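Local coordinates for protein L-lysine 6-monooxygenase involved in desferrioxamine biosynthesis (Erwinia amylovora CFBP1430, PDB 5O8P) that uses FAD and NADPH to N-hydroxylate an amine, most likely cadaverine, on the way to the siderophore desferrioxamine, at residues R356-W359 and Y365-Q368; S203-Y208 and S276-A281; T244-I249 and A399-S404. One frame throughout, in Å; residues are numbered along the deposited sequence.

In the fold
Interactions 2 and 3 are buried meetings of helices, 202-213 with 276-290 and 246-253 with 399-410, and in both the crossing is apolar, carried by three side chains in each; in interaction 2 a methyl also meets a backbone N. Interaction 1 is only partly buried and joins two runs of one loop by a backbone hydrogen bond and mixed polar and aromatic contacts. No secondary-structure element is shared. Interactions 1 and 2 lie on opposite sides of the chain's centre, about 37 Å apart centre to centre, whereas interaction 1 comes within about 8 Å of interaction 3 (nearest atoms) and is nested in the loop that interaction 3 closes.

Interaction 1 (R356-W359 and Y365-Q368); sequences RIQW and YDVQ
Gln-358 and Asp-366 tie together two passes of one irregular loop: the backbone N of Asp-366 donates to the O of Gln-358 at 2.8 Å, with an N-H...O angle of 161°. From there the side chain of Gln-358 crosses Asp-366 obliquely and meets Gln-368 at about a right angle. Its CB lies 4.1 Å from CB of Asp-366. With CG set beside its own backbone N and the chain extended beyond, CD and NE2 arrive at the amide of Gln-368, NE2 standing 3.7 Å from CD of that residue. OE1 stays 4.0 Å from NE2 of Gln-368, a contact rather than a hydrogen bond. The two amide planes differ by 34°, and the NE2 hydrogen bond of Gln-358 goes instead to Asp-374 O. Gln-368 turns its own NE2 back to Asp-366 O at 2.8 Å, beside the inverse gamma turn centred on Asp-366. On the apolar side, Tyr-365 CD1 meets Ile-357 CG2 at 4.1 Å and Trp-359 CZ3 at 3.9 Å, the six-membered ring of Trp-359 and the ring of Tyr-365 inclined at 47°, neither stacked nor edge-to-face. Tyr-365 OH pairs with Tyr-344 OH. The whole lies between strands 342-343 and 379-381, Val-367 resting on helix 386-389.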
ATOM      1  N   ARG B 356     -12.546 -34.081 -39.006  1.00 42.86           N
ATOM      2  CA  ARG B 356     -11.112 -33.716 -38.932  1.00 44.40           C
ATOM      3  C   ARG B 356     -10.619 -33.308 -37.531  1.00 43.79           C
ATOM      4  O   ARG B 356      -9.413 -33.072 -37.342  1.00 40.65           O
ATOM      5  CB  ARG B 356     -10.792 -32.523 -39.843  1.00 44.80           C
ATOM      6  CG  ARG B 356     -11.339 -32.517 -41.246  1.00 46.37           C
ATOM      7  CD  ARG B 356     -10.363 -32.994 -42.298  1.00 45.47           C
ATOM      8  NE  ARG B 356      -8.979 -32.516 -42.149  1.00 43.32           N
ATOM      9  CZ  ARG B 356      -7.922 -33.155 -42.658  1.00 42.87           C
ATOM     10  NH1 ARG B 356      -8.051 -34.281 -43.365  1.00 42.36           N
ATOM     11  NH2 ARG B 356      -6.709 -32.672 -42.462  1.00 46.36           N
ATOM     12  N   ILE B 357     -11.537 -33.215 -36.564  1.00 44.07           N
ATOM     13  CA  ILE B 357     -11.247 -32.711 -35.229  1.00 44.97           C
ATOM     14  C   ILE B 357     -11.193 -33.882 -34.242  1.00 47.06           C
ATOM     15  O   ILE B 357     -12.021 -34.792 -34.318  1.00 50.13           O
ATOM     16  CB  ILE B 357     -12.312 -31.672 -34.820  1.00 45.72           C
ATOM     17  CG1 ILE B 357     -12.015 -30.356 -35.543  1.00 45.95           C
ATOM     18  CG2 ILE B 357     -12.353 -31.462 -33.312  1.00 48.47           C
ATOM     19  CD1 ILE B 357     -13.080 -29.290 -35.396  1.00 46.65           C
ATOM     20  N   GLN B 358     -10.227 -33.843 -33.319  1.00 45.22           N
ATOM     21  CA  GLN B 358     -10.130 -34.848 -32.260  1.00 43.74           C
ATOM     22  C   GLN B 358     -11.074 -34.455 -31.134  1.00 44.18           C
ATOM     23  O   GLN B 358     -10.912 -33.387 -30.544  1.00 44.17           O
ATOM     24  CB  GLN B 358      -8.700 -34.952 -31.720  1.00 42.70           C
ATOM     25  CG  GLN B 358      -7.660 -35.263 -32.773  1.00 42.08           C
ATOM     26  CD  GLN B 358      -6.328 -35.668 -32.183  1.00 40.73           C
ATOM     27  OE1 GLN B 358      -6.253 -36.628 -31.433  1.00 39.85           O
ATOM     28  NE2 GLN B 358      -5.268 -34.952 -32.540  1.00 39.74           N
ATOM     29  N   TRP B 359     -12.062 -35.303 -30.856  1.00 44.20           N
ATOM     30  CA  TRP B 359     -13.008 -35.067 -29.764  1.00 45.98           C
ATOM     31  C   TRP B 359     -12.678 -35.983 -28.591  1.00 47.36           C
ATOM     32  O   TRP B 359     -12.250 -37.115 -28.794  1.00 47.74           O
ATOM     33  CB  TRP B 359     -14.444 -35.300 -30.245  1.00 47.01           C
ATOM     34  CG  TRP B 359     -14.811 -34.464 -31.456  1.00 46.29           C
ATOM     35  CD1 TRP B 359     -14.649 -34.808 -32.762  1.00 43.00           C
ATOM     36  CD2 TRP B 359     -15.385 -33.142 -31.458  1.00 45.07           C
ATOM     37  NE1 TRP B 359     -15.083 -33.793 -33.574  1.00 44.06           N
ATOM     38  CE2 TRP B 359     -15.546 -32.762 -32.800  1.00 43.69           C
ATOM     39  CE3 TRP B 359     -15.793 -32.253 -30.453  1.00 45.72           C
ATOM     40  CZ2 TRP B 359     -16.086 -31.521 -33.171  1.00 44.94           C
ATOM     41  CZ3 TRP B 359     -16.320 -31.009 -30.824  1.00 44.34           C
ATOM     42  CH2 TRP B 359     -16.464 -30.663 -32.169  1.00 44.28           C
ATOM     43  N   TYR B 365     -13.340 -30.291 -27.658  1.00 37.67           N
ATOM     44  CA  TYR B 365     -12.101 -30.484 -28.392  1.00 39.12           C
ATOM     45  C   TYR B 365     -11.071 -31.211 -27.515  1.00 39.81           C
ATOM     46  O   TYR B 365     -10.803 -30.768 -26.394  1.00 40.86           O
ATOM     47  CB  TYR B 365     -11.479 -29.152 -28.804  1.00 38.61           C
ATOM     48  CG  TYR B 365     -12.330 -28.171 -29.564  1.00 36.96           C
ATOM     49  CD1 TYR B 365     -13.226 -28.585 -30.544  1.00 35.53           C
ATOM     50  CD2 TYR B 365     -12.203 -26.808 -29.328  1.00 37.13           C
ATOM     51  CE1 TYR B 365     -13.997 -27.669 -31.241  1.00 34.70           C
ATOM     52  CE2 TYR B 365     -12.960 -25.886 -30.021  1.00 37.56           C
ATOM     53  CZ  TYR B 365     -13.843 -26.321 -30.976  1.00 35.47           C
ATOM     54  OH  TYR B 365     -14.566 -25.383 -31.643  1.00 38.94           O
ATOM     55  N   ASP B 366     -10.499 -32.306 -28.009  1.00 38.87           N
ATOM     56  CA  ASP B 366      -9.368 -32.949 -27.342  1.00 41.57           C
ATOM     57  C   ASP B 366      -8.083 -32.211 -27.727  1.00 38.52           C
ATOM     58  O   ASP B 366      -7.312 -32.659 -28.592  1.00 36.50           O
ATOM     59  CB  ASP B 366      -9.285 -34.432 -27.724  1.00 47.91           C
ATOM     60  CG  ASP B 366      -8.212 -35.184 -26.945  1.00 49.25           C
ATOM     61  OD1 ASP B 366      -8.193 -35.087 -25.696  1.00 54.48           O
ATOM     62  OD2 ASP B 366      -7.393 -35.869 -27.594  1.00 45.89           O
ATOM     63  N   VAL B 367      -7.838 -31.090 -27.047  1.00 36.64           N
ATOM     64  CA  VAL B 367      -6.790 -30.153 -27.458  1.00 37.08           C
ATOM     65  C   VAL B 367      -5.410 -30.722 -27.125  1.00 39.04           C
ATOM     66  O   VAL B 367      -5.209 -31.248 -26.033  1.00 43.48           O
ATOM     67  CB  VAL B 367      -6.931 -28.765 -26.784  1.00 35.85           C
ATOM     68  CG1 VAL B 367      -5.994 -27.757 -27.449  1.00 36.92           C
ATOM     69  CG2 VAL B 367      -8.364 -28.272 -26.829  1.00 35.51           C
ATOM     70  N   GLN B 368      -4.469 -30.598 -28.060  1.00 39.32           N
ATOM     71  CA  GLN B 368      -3.091 -31.070 -27.863  1.00 37.81           C
ATOM     72  C   GLN B 368      -2.293 -29.955 -27.192  1.00 37.76           C
ATOM     73  O   GLN B 368      -2.788 -28.826 -27.052  1.00 35.74           O
ATOM     74  CB  GLN B 368      -2.433 -31.440 -29.191  1.00 36.54           C
ATOM     75  CG  GLN B 368      -3.260 -32.320 -30.111  1.00 36.73           C
ATOM     76  CD  GLN B 368      -3.573 -33.669 -29.527  1.00 35.89           C
ATOM     77  OE1 GLN B 368      -2.730 -34.564 -29.562  1.00 34.41           O
ATOM     78  NE2 GLN B 368      -4.810 -33.843 -29.029  1.00 37.23           N
TER

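Interaction 2 (S203-Y208 and S276-A281)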
ATOM      1  N   SER B 203     -17.113  -9.340 -12.673  1.00 47.12           N
ATOM      2  CA  SER B 203     -18.158  -8.511 -13.309  1.00 44.72           C
ATOM      3  C   SER B 203     -19.269  -8.176 -12.323  1.00 42.38           C
ATOM      4  O   SER B 203     -19.643  -7.011 -12.196  1.00 44.13           O
ATOM      5  CB  SER B 203     -18.728  -9.194 -14.550  1.00 44.78           C
ATOM      6  OG  SER B 203     -17.798  -9.092 -15.611  1.00 47.16           O
ATOM      7  N   ALA B 204     -19.759  -9.202 -11.631  1.00 37.15           N
ATOM      8  CA  ALA B 204     -20.751  -9.042 -10.576  1.00 35.73           C
ATOM      9  C   ALA B 204     -20.317  -7.986  -9.569  1.00 35.51           C
ATOM     10  O   ALA B 204     -21.072  -7.068  -9.244  1.00 37.67           O
ATOM     11  CB  ALA B 204     -20.984 -10.372  -9.853  1.00 36.72           C
ATOM     12  N   ALA B 205     -19.086  -8.113  -9.091  1.00 34.09           N
ATOM     13  CA  ALA B 205     -18.578  -7.207  -8.073  1.00 34.95           C
ATOM     14  C   ALA B 205     -18.471  -5.781  -8.586  1.00 33.47           C
ATOM     15  O   ALA B 205     -18.851  -4.848  -7.882  1.00 34.73           O
ATOM     16  CB  ALA B 205     -17.239  -7.686  -7.548  1.00 35.69           C
ATOM     17  N   GLU B 206     -17.958  -5.609  -9.802  1.00 33.37           N
ATOM     18  CA  GLU B 206     -17.827  -4.271 -10.395  1.00 37.41           C
ATOM     19  C   GLU B 206     -19.170  -3.589 -10.542  1.00 38.22           C
ATOM     20  O   GLU B 206     -19.283  -2.398 -10.263  1.00 38.99           O
ATOM     21  CB  GLU B 206     -17.165  -4.345 -11.758  1.00 40.22           C
ATOM     22  CG  GLU B 206     -15.679  -4.567 -11.662  1.00 46.32           C
ATOM     23  CD  GLU B 206     -15.012  -4.835 -12.992  1.00 49.73           C
ATOM     24  OE1 GLU B 206     -15.713  -4.956 -14.022  1.00 56.69           O
ATOM     25  OE2 GLU B 206     -13.759  -4.926 -13.006  1.00 52.65           O
ATOM     26  N   ILE B 207     -20.165  -4.363 -10.974  1.00 35.11           N
ATOM     27  CA  ILE B 207     -21.533  -3.892 -11.090  1.00 34.57           C
ATOM     28  C   ILE B 207     -22.086  -3.561  -9.721  1.00 34.11           C
ATOM     29  O   ILE B 207     -22.626  -2.481  -9.542  1.00 35.50           O
ATOM     30  CB  ILE B 207     -22.440  -4.929 -11.806  1.00 34.30           C
ATOM     31  CG1 ILE B 207     -22.112  -4.941 -13.288  1.00 35.66           C
ATOM     32  CG2 ILE B 207     -23.925  -4.638 -11.598  1.00 33.31           C
ATOM     33  CD1 ILE B 207     -22.757  -6.066 -14.067  1.00 37.07           C
ATOM     34  N   TYR B 208     -21.951  -4.482  -8.765  1.00 32.93           N
ATOM     35  CA  TYR B 208     -22.445  -4.245  -7.406  1.00 32.50           C
ATOM     36  C   TYR B 208     -21.874  -2.961  -6.810  1.00 32.74           C
ATOM     37  O   TYR B 208     -22.601  -2.161  -6.237  1.00 34.06           O
ATOM     38  CB  TYR B 208     -22.163  -5.426  -6.476  1.00 31.53           C
ATOM     39  CG  TYR B 208     -22.946  -5.322  -5.194  1.00 32.07           C
ATOM     40  CD1 TYR B 208     -22.419  -4.663  -4.087  1.00 31.91           C
ATOM     41  CD2 TYR B 208     -24.231  -5.853  -5.101  1.00 34.13           C
ATOM     42  CE1 TYR B 208     -23.132  -4.562  -2.908  1.00 36.20           C
ATOM     43  CE2 TYR B 208     -24.969  -5.746  -3.932  1.00 37.26           C
ATOM     44  CZ  TYR B 208     -24.420  -5.106  -2.832  1.00 39.07           C
ATOM     45  OH  TYR B 208     -25.163  -5.014  -1.671  1.00 38.04           O
ATOM     46  N   SER B 276      -9.110  -8.393  -4.924  1.00 37.18           N
ATOM     47  CA  SER B 276      -9.202  -8.195  -3.468  1.00 34.97           C
ATOM     48  C   SER B 276      -9.423  -6.736  -3.069  1.00 32.74           C
ATOM     49  O   SER B 276     -10.164  -6.483  -2.140  1.00 32.89           O
ATOM     50  CB  SER B 276      -8.009  -8.813  -2.740  1.00 35.50           C
ATOM     51  OG  SER B 276      -6.787  -8.287  -3.206  1.00 40.60           O
ATOM     52  N   SER B 277      -8.815  -5.793  -3.778  1.00 34.12           N
ATOM     53  CA  SER B 277      -9.062  -4.370  -3.545  1.00 36.06           C
ATOM     54  C   SER B 277     -10.532  -4.007  -3.648  1.00 38.89           C
ATOM     55  O   SER B 277     -11.022  -3.173  -2.874  1.00 38.83           O
ATOM     56  CB  SER B 277      -8.310  -3.515  -4.554  1.00 38.13           C
ATOM     57  OG  SER B 277      -6.920  -3.585  -4.319  1.00 42.78           O
ATOM     58  N   LEU B 278     -11.212  -4.617  -4.620  1.00 37.73           N
ATOM     59  CA  LEU B 278     -12.611  -4.328  -4.882  1.00 37.93           C
ATOM     60  C   LEU B 278     -13.501  -4.919  -3.802  1.00 38.66           C
ATOM     61  O   LEU B 278     -14.390  -4.228  -3.319  1.00 45.22           O
ATOM     62  CB  LEU B 278     -13.034  -4.854  -6.257  1.00 39.16           C
ATOM     63  CG  LEU B 278     -14.465  -4.591  -6.738  1.00 40.52           C
ATOM     64  CD1 LEU B 278     -14.760  -3.095  -6.758  1.00 41.98           C
ATOM     65  CD2 LEU B 278     -14.682  -5.207  -8.115  1.00 38.38           C
ATOM     66  N   ILE B 279     -13.275  -6.172  -3.407  1.00 36.23           N
ATOM     67  CA  ILE B 279     -14.020  -6.734  -2.281  1.00 37.76           C
ATOM     68  C   ILE B 279     -13.929  -5.785  -1.087  1.00 38.02           C
ATOM     69  O   ILE B 279     -14.941  -5.430  -0.496  1.00 42.04           O
ATOM     70  CB  ILE B 279     -13.498  -8.107  -1.827  1.00 41.63           C
ATOM     71  CG1 ILE B 279     -13.821  -9.171  -2.856  1.00 42.96           C
ATOM     72  CG2 ILE B 279     -14.138  -8.516  -0.495  1.00 46.82           C
ATOM     73  CD1 ILE B 279     -12.958 -10.406  -2.757  1.00 42.91           C
ATOM     74  N   ASN B 280     -12.714  -5.390  -0.735  1.00 37.36           N
ATOM     75  CA  ASN B 280     -12.508  -4.477   0.373  1.00 39.21           C
ATOM     76  C   ASN B 280     -13.117  -3.103   0.151  1.00 39.21           C
ATOM     77  O   ASN B 280     -13.574  -2.481   1.104  1.00 39.79           O
ATOM     78  CB  ASN B 280     -11.022  -4.316   0.658  1.00 41.94           C
ATOM     79  CG  ASN B 280     -10.399  -5.566   1.248  1.00 42.11           C
ATOM     80  OD1 ASN B 280     -11.086  -6.504   1.679  1.00 39.45           O
ATOM     81  ND2 ASN B 280      -9.077  -5.576   1.284  1.00 44.58           N
ATOM     82  N   ALA B 281     -13.104  -2.612  -1.089  1.00 37.47           N
ATOM     83  CA  ALA B 281     -13.755  -1.331  -1.402  1.00 34.96           C
ATOM     84  C   ALA B 281     -15.270  -1.390  -1.230  1.00 33.68           C
ATOM     85  O   ALA B 281     -15.883  -0.399  -0.817  1.00 35.02           O
ATOM     86  CB  ALA B 281     -13.404  -0.885  -2.799  1.00 35.65           C
TER
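Leu-278 reaches across to Ala-205 and Glu-206 with a single methyl group, CD2, and this branch alone carries the contact between segments 203-208 and 276-281. Its chi1 of -177° sends CG away from the backbone N, toward helix 202-213, and a chi2 of 57° turns CD1 aside and leaves CD2 anti to CA, the far end of an extended chain. There it lies 3.6 Å from CB of Ala-205, a side chain short enough to let the leucine come up close to the helix backbone, so that CD2 is also 3.7 Å from the backbone N of Glu-206. On the next residue it touches CG of Glu-206 at 3.7 Å, the two side chains crossing at about a right angle. The nearest CA atoms, those of Ala-205 and Leu-278, are 7.4 Å apart.

Helix 202-213 follows strand 194-198 of the five-stranded parallel sheet, and the glycine-rich turn between them has the look of a Rossmann dinucleotide-binding motif. Ser-203, on the first turn of this helix, is an NADP(+)-binding residue that here touches FAD. Glu-206 serves two environments. Its CG sits beside the backbone N (chi1 -76°), where it meets CD2 of Leu-278, and the chain runs on extended, which places the carboxylate beyond the contact. There OE1 forms a salt bridge with Arg-100, itself an NADP(+)-binding residue, and OE2 is hydrogen-bonded to Gln-202 NE2.

Leu-278 also packs on Gln-202 and Tyr-209 of the same opposing helix, while Asn-280 OD1, on helix 276-290, accepts a hydrogen bond from Lys-238 N of the second subunit.

Interaction 3 (T244-I249 and A399-S404)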
ATOM      1  N   THR B 244       0.793 -19.597 -13.370  1.00 40.36           N
ATOM      2  CA  THR B 244       0.533 -19.122 -14.738  1.00 45.22           C
ATOM      3  C   THR B 244       1.888 -19.120 -15.430  1.00 44.63           C
ATOM      4  O   THR B 244       2.534 -18.087 -15.605  1.00 47.41           O
ATOM      5  CB  THR B 244      -0.162 -17.734 -14.842  1.00 44.73           C
ATOM      6  OG1 THR B 244       0.804 -16.695 -14.708  1.00 55.05           O
ATOM      7  CG2 THR B 244      -1.240 -17.562 -13.794  1.00 45.52           C
ATOM      8  N   SER B 245       2.304 -20.312 -15.822  1.00 42.85           N
ATOM      9  CA  SER B 245       3.622 -20.512 -16.360  1.00 41.20           C
ATOM     10  C   SER B 245       3.635 -21.718 -17.284  1.00 39.92           C
ATOM     11  O   SER B 245       2.836 -22.647 -17.114  1.00 38.26           O
ATOM     12  CB  SER B 245       4.602 -20.748 -15.223  1.00 40.15           C
ATOM     13  OG  SER B 245       4.332 -21.962 -14.562  1.00 40.09           O
ATOM     14  N   PRO B 246       4.555 -21.718 -18.260  1.00 39.41           N
ATOM     15  CA  PRO B 246       4.702 -22.866 -19.138  1.00 37.06           C
ATOM     16  C   PRO B 246       4.855 -24.181 -18.378  1.00 37.34           C
ATOM     17  O   PRO B 246       4.226 -25.176 -18.757  1.00 35.82           O
ATOM     18  CB  PRO B 246       5.954 -22.526 -19.914  1.00 37.68           C
ATOM     19  CG  PRO B 246       5.919 -21.037 -20.012  1.00 38.12           C
ATOM     20  CD  PRO B 246       5.398 -20.582 -18.693  1.00 39.44           C
ATOM     21  N   GLU B 247       5.620 -24.161 -17.286  1.00 40.52           N
ATOM     22  CA  GLU B 247       5.901 -25.409 -16.552  1.00 42.57           C
ATOM     23  C   GLU B 247       4.658 -25.956 -15.911  1.00 40.91           C
ATOM     24  O   GLU B 247       4.461 -27.161 -15.924  1.00 38.66           O
ATOM     25  CB  GLU B 247       6.946 -25.266 -15.460  1.00 49.68           C
ATOM     26  CG  GLU B 247       8.132 -24.388 -15.787  1.00 57.55           C
ATOM     27  CD  GLU B 247       7.972 -23.022 -15.183  1.00 59.15           C
ATOM     28  OE1 GLU B 247       8.160 -22.908 -13.970  1.00 55.27           O
ATOM     29  OE2 GLU B 247       7.730 -22.052 -15.935  1.00 74.17           O
ATOM     30  N   TRP B 248       3.832 -25.073 -15.354  1.00 39.07           N
ATOM     31  CA  TRP B 248       2.565 -25.505 -14.785  1.00 40.25           C
ATOM     32  C   TRP B 248       1.617 -26.049 -15.860  1.00 41.95           C
ATOM     33  O   TRP B 248       0.911 -27.043 -15.624  1.00 42.68           O
ATOM     34  CB  TRP B 248       1.872 -24.381 -14.007  1.00 39.48           C
ATOM     35  CG  TRP B 248       0.722 -24.918 -13.253  1.00 39.32           C
ATOM     36  CD1 TRP B 248       0.757 -25.569 -12.055  1.00 42.70           C
ATOM     37  CD2 TRP B 248      -0.629 -24.957 -13.689  1.00 40.85           C
ATOM     38  NE1 TRP B 248      -0.497 -25.997 -11.703  1.00 43.39           N
ATOM     39  CE2 TRP B 248      -1.372 -25.625 -12.688  1.00 41.98           C
ATOM     40  CE3 TRP B 248      -1.293 -24.489 -14.829  1.00 42.36           C
ATOM     41  CZ2 TRP B 248      -2.746 -25.814 -12.782  1.00 43.16           C
ATOM     42  CZ3 TRP B 248      -2.665 -24.679 -14.922  1.00 42.89           C
ATOM     43  CH2 TRP B 248      -3.377 -25.335 -13.902  1.00 43.96           C
ATOM     44  N   ILE B 249       1.599 -25.410 -17.030  1.00 43.97           N
ATOM     45  CA  ILE B 249       0.683 -25.817 -18.091  1.00 40.52           C
ATOM     46  C   ILE B 249       1.052 -27.215 -18.582  1.00 37.88           C
ATOM     47  O   ILE B 249       0.167 -28.048 -18.773  1.00 37.84           O
ATOM     48  CB  ILE B 249       0.620 -24.794 -19.234  1.00 40.04           C
ATOM     49  CG1 ILE B 249       0.076 -23.466 -18.719  1.00 41.49           C
ATOM     50  CG2 ILE B 249      -0.316 -25.279 -20.332  1.00 43.42           C
ATOM     51  CD1 ILE B 249       0.428 -22.280 -19.598  1.00 43.05           C
ATOM     52  N   ALA B 399      -1.257 -14.771 -23.382  1.00 44.25           N
ATOM     53  CA  ALA B 399      -1.652 -14.618 -24.772  1.00 41.61           C
ATOM     54  C   ALA B 399      -0.425 -14.667 -25.654  1.00 39.59           C
ATOM     55  O   ALA B 399      -0.413 -15.384 -26.652  1.00 45.88           O
ATOM     56  CB  ALA B 399      -2.397 -13.310 -24.973  1.00 45.10           C
ATOM     57  N   CYS B 400       0.609 -13.909 -25.290  1.00 36.50           N
ATOM     58  CA  CYS B 400       1.890 -13.960 -26.018  1.00 36.17           C
ATOM     59  C   CYS B 400       2.570 -15.334 -25.958  1.00 36.65           C
ATOM     60  O   CYS B 400       3.156 -15.750 -26.953  1.00 31.02           O
ATOM     61  CB  CYS B 400       2.859 -12.906 -25.516  1.00 36.80           C
ATOM     62  SG  CYS B 400       2.515 -11.261 -26.127  1.00 42.06           S
ATOM     63  N   TYR B 401       2.491 -16.030 -24.812  1.00 37.63           N
ATOM     64  CA  TYR B 401       3.023 -17.391 -24.730  1.00 34.76           C
ATOM     65  C   TYR B 401       2.350 -18.259 -25.802  1.00 33.28           C
ATOM     66  O   TYR B 401       3.036 -18.840 -26.654  1.00 30.58           O
ATOM     67  CB  TYR B 401       2.857 -18.039 -23.328  1.00 34.38           C
ATOM     68  CG  TYR B 401       3.261 -19.507 -23.322  1.00 31.90           C
ATOM     69  CD1 TYR B 401       4.604 -19.878 -23.383  1.00 31.68           C
ATOM     70  CD2 TYR B 401       2.302 -20.526 -23.319  1.00 32.12           C
ATOM     71  CE1 TYR B 401       4.980 -21.214 -23.453  1.00 33.29           C
ATOM     72  CE2 TYR B 401       2.671 -21.868 -23.351  1.00 33.62           C
ATOM     73  CZ  TYR B 401       4.022 -22.203 -23.418  1.00 33.90           C
ATOM     74  OH  TYR B 401       4.455 -23.509 -23.469  1.00 33.82           O
ATOM     75  N   ARG B 402       1.019 -18.314 -25.767  1.00 31.30           N
ATOM     76  CA  ARG B 402       0.266 -19.175 -26.689  1.00 34.82           C
ATOM     77  C   ARG B 402       0.514 -18.772 -28.159  1.00 33.69           C
ATOM     78  O   ARG B 402       0.838 -19.620 -29.000  1.00 31.06           O
ATOM     79  CB  ARG B 402      -1.238 -19.171 -26.359  1.00 36.14           C
ATOM     80  CG  ARG B 402      -2.047 -20.266 -27.055  1.00 36.85           C
ATOM     81  CD  ARG B 402      -3.532 -20.261 -26.736  1.00 38.29           C
ATOM     82  NE  ARG B 402      -4.047 -18.903 -26.548  1.00 42.92           N
ATOM     83  CZ  ARG B 402      -4.717 -18.449 -25.489  1.00 47.72           C
ATOM     84  NH1 ARG B 402      -5.078 -19.246 -24.483  1.00 49.86           N
ATOM     85  NH2 ARG B 402      -5.087 -17.172 -25.461  1.00 52.96           N
ATOM     86  N   ASN B 403       0.416 -17.477 -28.443  1.00 32.52           N
ATOM     87  CA  ASN B 403       0.710 -16.959 -29.779  1.00 33.78           C
ATOM     88  C   ASN B 403       2.120 -17.328 -30.262  1.00 37.53           C
ATOM     89  O   ASN B 403       2.315 -17.661 -31.438  1.00 38.77           O
ATOM     90  CB  ASN B 403       0.503 -15.432 -29.832  1.00 32.22           C
ATOM     91  CG  ASN B 403      -0.966 -15.033 -29.810  1.00 31.03           C
ATOM     92  OD1 ASN B 403      -1.809 -15.721 -30.375  1.00 27.35           O
ATOM     93  ND2 ASN B 403      -1.273 -13.916 -29.161  1.00 32.83           N
ATOM     94  N   SER B 404       3.090 -17.301 -29.351  1.00 41.26           N
ATOM     95  CA  SER B 404       4.461 -17.684 -29.688  1.00 39.68           C
ATOM     96  C   SER B 404       4.627 -19.152 -30.058  1.00 37.46           C
ATOM     97  O   SER B 404       5.496 -19.454 -30.894  1.00 39.39           O
ATOM     98  CB  SER B 404       5.423 -17.324 -28.560  1.00 39.95           C
ATOM     99  OG  SER B 404       5.547 -15.923 -28.469  1.00 40.23           O
TER
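Pro-246 and Ile-249 meet the ring of Tyr-401 at the start of helix 246-253. Thr-244 comes first, in the approach to that helix. Ser-245 then takes the N-cap position: its OG accepts from Trp-248 N at 3.2 Å, with an N-H...O angle of 160°, and is also hydrogen-bonded to Glu-242 O. Pro-246 follows in the first turn, where the missing N-H costs the helix nothing. Its CG lies 3.6 Å from CE1 of Tyr-401, and its CB stands 4.0 Å from the phenol OH of Tyr-401, the proline ring meeting the tyrosine obliquely. Glu-247 and Trp-248 turn aside, to Ile-422 N and to the rings of Phe-391 and Phe-427. Ile-249, one turn on, brings CD1 to within 4.4 Å of CE2 of Tyr-401, a looser approach at the other ortho carbon from the hydroxyl.

Tyr-401 can span both because its chi1 of 173° sets CG away from the backbone N and projects the ring off helix 399-410. Just before it, Cys-400 O accepts from N and OG of Ser-404, one turn on, from opposite faces of its carbonyl plane.

Tyr-401 also packs on Tyr-371, Val-418 and, from the third subunit, Tyr-88. Helix 399-410 lies between helix 246-253, which it meets through Tyr-401, and helix 18-27, which carries the FAD-binding Phe-19 and which it meets through Ala-399 and Asn-403.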